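PDB 1RTR: geranyltranstransferase from Staphylococcus aureus, which probably catalyses the successive condensation of isopentenyl diphosphate with allylic diphosphates to make farnesyl diphosphate. Local coordinates for residues Asn15-Ala20 against Tyr36-Gly41; Glu32-Ser37 against Ile109-Ala114; Ile69-Ile74 against Gly179-Phe184. All blocks are in the same frame, centred on the assembly; numbering follows the deposited sequence. Where two conformers were deposited one is given.

Contact 1. Residues Asn15-Ala20 against Tyr36-Gly41; sequences NELSVA and YSLNAG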
# COMPACT_ATOMS: atom_id res chain seq x y z
N ASN A 15 -10.42 12.85 16.33
CA ASN A 15 -9.37 13.82 16.68
C ASN A 15 -8.01 13.38 16.15
O ASN A 15 -7.26 14.19 15.59
CB ASN A 15 -9.32 14.07 18.19
CG ASN A 15 -10.60 14.71 18.73
OD1 ASN A 15 -11.21 15.54 18.07
ND2 ASN A 15 -11.00 14.32 19.93
N GLU A 16 -7.71 12.10 16.30
CA GLU A 16 -6.47 11.54 15.77
C GLU A 16 -6.40 11.59 14.24
O GLU A 16 -5.35 11.89 13.68
CB GLU A 16 -6.25 10.12 16.28
CG GLU A 16 -6.04 10.05 17.79
CD GLU A 16 -4.60 10.29 18.21
OE1 GLU A 16 -3.73 10.54 17.33
OE2 GLU A 16 -4.33 10.21 19.43
N LEU A 17 -7.52 11.34 13.57
CA LEU A 17 -7.54 11.33 12.12
C LEU A 17 -7.42 12.72 11.50
O LEU A 17 -6.87 12.86 10.42
CB LEU A 17 -8.79 10.63 11.59
CG LEU A 17 -8.93 9.11 11.72
CD1 LEU A 17 -10.32 8.69 11.29
CD2 LEU A 17 -7.89 8.35 10.91
N SER A 18 -7.94 13.74 12.19
CA SER A 18 -7.89 15.13 11.71
C SER A 18 -6.47 15.69 11.70
O SER A 18 -6.16 16.63 10.96
CB SER A 18 -8.79 16.03 12.57
OG SER A 18 -8.20 16.29 13.84
N VAL A 19 -5.61 15.09 12.50
CA VAL A 19 -4.26 15.57 12.68
C VAL A 19 -3.22 14.47 12.37
O VAL A 19 -2.10 14.50 12.86
CB VAL A 19 -4.11 16.19 14.10
CG1 VAL A 19 -3.84 15.11 15.16
CG2 VAL A 19 -3.06 17.29 14.13
N ALA A 20 -3.61 13.51 11.52
CA ALA A 20 -2.79 12.32 11.22
C ALA A 20 -1.86 12.49 10.02
O ALA A 20 -0.94 11.70 9.83
CB ALA A 20 -3.67 11.08 11.03
N TYR A 36 -9.28 15.45 3.48
CA TYR A 36 -10.68 15.63 3.11
C TYR A 36 -11.48 14.33 3.26
O TYR A 36 -12.51 14.33 3.95
CB TYR A 36 -10.81 16.18 1.68
CG TYR A 36 -12.24 16.39 1.22
CD1 TYR A 36 -13.01 17.46 1.69
CD2 TYR A 36 -12.82 15.51 0.30
CE1 TYR A 36 -14.33 17.65 1.26
CE2 TYR A 36 -14.14 15.69 -0.14
CZ TYR A 36 -14.89 16.76 0.35
OH TYR A 36 -16.19 16.92 -0.09
N SER A 37 -11.01 13.25 2.64
CA SER A 37 -11.69 11.95 2.72
C SER A 37 -11.55 11.30 4.09
O SER A 37 -12.48 10.67 4.59
CB SER A 37 -11.17 11.00 1.64
OG SER A 37 -11.37 11.53 0.35
N LEU A 38 -10.38 11.46 4.70
CA LEU A 38 -10.12 10.93 6.03
C LEU A 38 -11.09 11.51 7.06
O LEU A 38 -11.46 10.82 8.01
CB LEU A 38 -8.67 11.20 6.43
CG LEU A 38 -7.87 10.18 7.25
CD1 LEU A 38 -7.99 8.75 6.70
CD2 LEU A 38 -6.42 10.62 7.31
N ASN A 39 -11.50 12.76 6.85
CA ASN A 39 -12.43 13.45 7.75
C ASN A 39 -13.89 13.44 7.28
O ASN A 39 -14.75 13.97 7.98
CB ASN A 39 -11.99 14.90 7.98
CG ASN A 39 -10.71 14.99 8.77
OD1 ASN A 39 -9.79 15.71 8.38
ND2 ASN A 39 -10.64 14.26 9.88
N ALA A 40 -14.16 12.83 6.12
CA ALA A 40 -15.52 12.66 5.59
C ALA A 40 -16.50 12.34 6.70
O ALA A 40 -17.64 12.80 6.68
CB ALA A 40 -15.56 11.56 4.52
N GLY A 41 -16.04 11.57 7.68
CA GLY A 41 -16.84 11.24 8.84
C GLY A 41 -17.73 10.07 8.50
O GLY A 41 -18.59 10.16 7.61

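Contact 2. Residues Glu32-Ser37 against Ile109-Ala114; sequences ESMLYS and ILAGDA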
# COMPACT_ATOMS: atom_id res chain seq x y z
N GLU A 32 -4.39 17.86 1.62
CA GLU A 32 -5.75 18.32 1.90
C GLU A 32 -6.78 17.39 1.25
O GLU A 32 -7.89 17.24 1.76
CB GLU A 32 -5.99 19.83 1.62
CG GLU A 32 -5.52 20.36 0.27
CD GLU A 32 -6.41 21.48 -0.30
OE1 GLU A 32 -7.61 21.58 0.09
OE2 GLU A 32 -5.90 22.25 -1.16
N SER A 33 -6.40 16.76 0.14
CA SER A 33 -7.19 15.69 -0.46
C SER A 33 -7.25 14.44 0.44
O SER A 33 -8.32 13.90 0.67
CB SER A 33 -6.61 15.34 -1.83
OG SER A 33 -7.38 14.33 -2.46
N MET A 34 -6.10 14.00 0.94
CA MET A 34 -6.02 12.89 1.89
C MET A 34 -6.91 13.16 3.09
O MET A 34 -7.77 12.35 3.44
CB MET A 34 -4.57 12.64 2.35
CG MET A 34 -3.64 11.98 1.31
SD MET A 34 -1.85 12.23 1.61
CE MET A 34 -1.57 11.09 2.89
N LEU A 35 -6.70 14.33 3.71
CA LEU A 35 -7.43 14.76 4.90
C LEU A 35 -8.93 14.94 4.65
O LEU A 35 -9.75 14.61 5.51
CB LEU A 35 -6.84 16.07 5.43
CG LEU A 35 -6.03 16.05 6.73
CD1 LEU A 35 -5.92 14.67 7.40
CD2 LEU A 35 -4.65 16.63 6.48
N TYR A 36 -9.28 15.45 3.48
CA TYR A 36 -10.68 15.63 3.11
C TYR A 36 -11.48 14.33 3.26
O TYR A 36 -12.51 14.33 3.95
CB TYR A 36 -10.81 16.18 1.68
CG TYR A 36 -12.24 16.39 1.22
CD1 TYR A 36 -13.01 17.46 1.69
CD2 TYR A 36 -12.82 15.51 0.30
CE1 TYR A 36 -14.33 17.65 1.26
CE2 TYR A 36 -14.14 15.69 -0.14
CZ TYR A 36 -14.89 16.76 0.35
OH TYR A 36 -16.19 16.92 -0.09
N SER A 37 -11.01 13.25 2.64
CA SER A 37 -11.69 11.95 2.72
C SER A 37 -11.55 11.30 4.09
O SER A 37 -12.48 10.67 4.59
CB SER A 37 -11.17 11.00 1.64
OG SER A 37 -11.37 11.53 0.35
N ILE A 109 -6.64 9.53 -7.21
CA ILE A 109 -5.87 8.30 -7.37
C ILE A 109 -4.67 8.33 -6.43
O ILE A 109 -4.47 7.41 -5.63
CB ILE A 109 -5.41 8.11 -8.84
CG1 ILE A 109 -6.60 7.83 -9.75
CG2 ILE A 109 -4.39 6.98 -8.95
CD1 ILE A 109 -6.33 8.12 -11.22
N LEU A 110 -3.90 9.41 -6.51
CA LEU A 110 -2.68 9.58 -5.74
C LEU A 110 -2.96 9.80 -4.25
O LEU A 110 -2.19 9.37 -3.39
CB LEU A 110 -1.80 10.70 -6.33
CG LEU A 110 -1.29 10.49 -7.78
CD1 LEU A 110 -0.68 11.74 -8.34
CD2 LEU A 110 -0.30 9.33 -7.92
N ALA A 111 -4.08 10.43 -3.92
CA ALA A 111 -4.44 10.56 -2.51
C ALA A 111 -4.76 9.18 -1.91
O ALA A 111 -4.42 8.91 -0.74
CB ALA A 111 -5.60 11.53 -2.32
N GLY A 112 -5.37 8.31 -2.71
CA GLY A 112 -5.59 6.93 -2.33
C GLY A 112 -4.28 6.20 -2.12
O GLY A 112 -4.04 5.63 -1.04
N ASP A 113 -3.42 6.22 -3.14
CA ASP A 113 -2.11 5.56 -3.07
C ASP A 113 -1.29 5.98 -1.85
O ASP A 113 -0.65 5.13 -1.20
CB ASP A 113 -1.33 5.83 -4.34
CG ASP A 113 -1.96 5.17 -5.55
OD1 ASP A 113 -1.52 5.44 -6.69
OD2 ASP A 113 -2.92 4.38 -5.44
N ALA A 114 -1.32 7.27 -1.54
CA ALA A 114 -0.60 7.81 -0.42
C ALA A 114 -1.15 7.26 0.90
O ALA A 114 -0.39 6.91 1.82
CB ALA A 114 -0.62 9.35 -0.44

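Contact 3. Residues Ile69-Ile74 against Gly179-Phe184; sequences IALEMI and GALLTF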
# COMPACT_ATOMS: atom_id res chain seq x y z
N ILE A 69 -5.80 3.57 13.34
CA ILE A 69 -5.69 4.69 12.39
C ILE A 69 -5.30 4.17 11.01
O ILE A 69 -5.93 4.54 10.01
CB ILE A 69 -4.65 5.74 12.88
CG1 ILE A 69 -5.08 6.38 14.20
CG2 ILE A 69 -4.44 6.80 11.83
CD1 ILE A 69 -6.43 7.12 14.13
N ALA A 70 -4.27 3.33 10.96
CA ALA A 70 -3.90 2.62 9.73
C ALA A 70 -5.10 1.95 9.08
O ALA A 70 -5.36 2.15 7.90
CB ALA A 70 -2.82 1.61 10.01
N LEU A 71 -5.86 1.20 9.87
CA LEU A 71 -7.03 0.48 9.37
C LEU A 71 -8.03 1.42 8.71
O LEU A 71 -8.57 1.10 7.63
CB LEU A 71 -7.70 -0.31 10.50
CG LEU A 71 -8.87 -1.24 10.15
CD1 LEU A 71 -8.59 -2.10 8.88
CD2 LEU A 71 -9.19 -2.11 11.36
N GLU A 72 -8.27 2.57 9.33
CA GLU A 72 -9.21 3.55 8.76
C GLU A 72 -8.63 4.22 7.49
O GLU A 72 -9.39 4.54 6.56
CB GLU A 72 -9.65 4.58 9.81
CG GLU A 72 -10.76 5.52 9.37
CD GLU A 72 -12.14 4.87 9.23
OE1 GLU A 72 -12.31 3.69 9.61
OE2 GLU A 72 -13.06 5.55 8.71
N MET A 73 -7.31 4.40 7.46
CA MET A 73 -6.65 4.91 6.25
C MET A 73 -6.88 3.94 5.07
O MET A 73 -7.20 4.37 3.96
CB MET A 73 -5.14 5.10 6.48
CG MET A 73 -4.73 6.48 7.02
SD MET A 73 -2.99 6.56 7.52
CE MET A 73 -3.04 8.04 8.46
N ILE A 74 -6.76 2.64 5.34
CA ILE A 74 -6.98 1.61 4.32
C ILE A 74 -8.42 1.63 3.83
O ILE A 74 -8.68 1.50 2.64
CB ILE A 74 -6.61 0.22 4.85
CG1 ILE A 74 -5.12 0.18 5.21
CG2 ILE A 74 -7.00 -0.88 3.86
CD1 ILE A 74 -4.22 -0.30 4.13
N GLY A 179 -15.16 -8.38 4.75
CA GLY A 179 -14.80 -9.09 5.96
C GLY A 179 -13.33 -9.13 6.35
O GLY A 179 -13.01 -9.32 7.53
N ALA A 180 -12.43 -8.97 5.39
CA ALA A 180 -11.02 -9.16 5.70
C ALA A 180 -10.48 -8.05 6.63
O ALA A 180 -9.70 -8.33 7.55
CB ALA A 180 -10.19 -9.32 4.43
N LEU A 181 -10.93 -6.81 6.40
CA LEU A 181 -10.62 -5.71 7.31
C LEU A 181 -11.20 -5.93 8.71
O LEU A 181 -10.50 -5.71 9.72
CB LEU A 181 -11.11 -4.37 6.75
CG LEU A 181 -10.42 -3.84 5.48
CD1 LEU A 181 -10.73 -2.36 5.31
CD2 LEU A 181 -8.91 -4.06 5.52
N LEU A 182 -12.46 -6.39 8.76
CA LEU A 182 -13.09 -6.69 10.04
C LEU A 182 -12.28 -7.73 10.81
O LEU A 182 -11.99 -7.56 12.00
CB LEU A 182 -14.56 -7.10 9.89
CG LEU A 182 -15.47 -5.91 9.54
CD1 LEU A 182 -16.87 -6.36 9.25
CD2 LEU A 182 -15.48 -4.86 10.63
N THR A 183 -11.90 -8.80 10.13
CA THR A 183 -11.08 -9.83 10.74
C THR A 183 -9.70 -9.31 11.11
O THR A 183 -9.12 -9.76 12.11
CB THR A 183 -10.98 -11.05 9.77
OG1 THR A 183 -12.29 -11.61 9.59
CG2 THR A 183 -10.20 -12.20 10.40
N PHE A 184 -9.16 -8.39 10.31
CA PHE A 184 -7.92 -7.74 10.69
C PHE A 184 -8.09 -7.01 12.03
O PHE A 184 -7.26 -7.15 12.92
CB PHE A 184 -7.42 -6.74 9.63
CG PHE A 184 -6.28 -5.90 10.11
CD1 PHE A 184 -6.50 -4.62 10.60
CD2 PHE A 184 -4.99 -6.43 10.13
CE1 PHE A 184 -5.45 -3.87 11.10
CE2 PHE A 184 -3.94 -5.69 10.63
CZ PHE A 184 -4.17 -4.39 11.11

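Contact 1. Residues Asn15-Ala20 against Tyr36-Gly41
L17 and L38, each near the C-terminal end of its helix, bring the ends of helices 6-18 and 30-38 together. The two leucine side chains meet at about a right angle, and CD2 of L17 lies 4.1 Å from the branching carbon CG of L38. With its CG beside the backbone N (chi1 -71°), L17 sends its two methyls across to different parts of L38: CD1 lies 4.1 Å from the carbonyl O of L38, while CD2 meets the side chain. In return, CD2 of L38 comes within 3.9 Å of the carbonyl O of L17. Branched, wholly apolar side chains suit both positions, which are buried; L17 also packs on I69, and L38 on T76, both of helix 65-83.

S18, the next residue, sits nearer the surface. Its hydroxyl is turned back onto its own segment, where OG donates a 2.9 Å bond to the carbonyl O of N15, arriving 30° out of the carbonyl plane. Serine suits the place because its short hydroxyl can fold back onto the carbonyl three residues earlier. What S18 offers to N39 is therefore its carbon flank: CG of N39 lies 4.1 Å from CA of S18, so the amide group lies against the backbone and CB of S18.

From V19 on the chain is no longer helical. A pairing of leucines inside and an amide against carbon outside implies that this short helix-end junction is held probably mainly by shape and exclusion of water, while the polar groups bond within 15-20 or to residues outside both segments.

Contact 2. Residues Glu32-Ser37 against Ile109-Ala114
M34 and A111 are the residues that bury most here, and they meet where helices 30-38 and 105-124 cross steeply, the axes of 32-37 and 109-114 making an angle of -76°. The CG methylene of M34 rests 4.1 Å from CB of A111 and 3.8 Å from the carbonyl O of the same alanine. Beyond CG the thioether runs on along helix 105-124 to A114, one turn later, whose CB lies 3.7 Å from SD of M34. A bend about the CG-SD bond (chi3 77°) then turns the terminal methyl to the same alanine, with CE of M34 3.9 Å from CB of A114. A long, flexible methionine suits this place because one side chain can follow two alanines in succession, and the small alanines let the local axes approach to 9.1 Å. Both helices belong to the all-helical isoprenoid synthase fold, and 105-124 also faces the second subunit: OD1 of D113 bonds H81 of that subunit, OD2 bonds H81 of its own chain, and A114 packs on V151 of the second subunit. CB of A111 also meets OG of S33, 3.3 Å away. The polar partner of that hydroxyl is N99, whose ND2 it meets in a hydrogen bond, so this buried group is satisfied even though the atom it meets across the contact is a methyl carbon. M34 reaches further neighbours in I21 and L115.

Contact 3. Residues Ile69-Ile74 against Gly179-Phe184
The amide N of F184 bonds the carbonyl O of A180 at 2.8 Å, a regular helical bond in the turn from which F184 reaches L71. Two core helices of the isoprenoid synthase fold meet here, segments 69-74 and 179-184 running almost exactly antiparallel, at 175°, with their local axes 11.2 Å apart. The family's first aspartate-rich motif begins at the C-terminal end of helix 65-83, about two turns beyond this contact. Large apolar side chains suit so wide a spacing. L71, with CG anti to its own N (chi1 -174°), reaches between L181 and F184 and lies alongside both, pointing the other way; its CD1 is 3.9 Å from CD2 of L181. I74, one turn on, brings its CG2 methyl to 4.1 Å from that same CD2 of L181. The polar end of E72 is taken elsewhere, in a salt bridge with R44. Helix 131-145 also packs on F184, through V137, R140 and L141. The two methyls of L71 treat the ring differently: CD1 comes obliquely to 3.7 Å from CD1 of F184, whereas CD2 lies in the ring plane at its edge, 3.8 Å from that same ring carbon.

Overall arrangement
Contacts 1 and 2 share helix 30-38, and L35 links them by packing its CD1 3.6 Å from the carbonyl O of L17. Contact 3 lies deepest, its centre about 5 Å from the chain's centre, against about 16 Å for the centre of contact 1 and 18 Å for that of contact 2. Distance from the centre does not decide burial, however: the touching residues of contact 2 are all buried, with the second subunit close by, whereas contact 1 is buried on its leucine side and grades into an exposed serine and a partly exposed asparagine. Contact 1 also reaches contact 3 directly, since CD1 of L17 packs on E72 and CD1 of L38 on M73. Bulky aliphatic and aromatic groups fill contact 3, while alanines permit the closer crossing of contact 2.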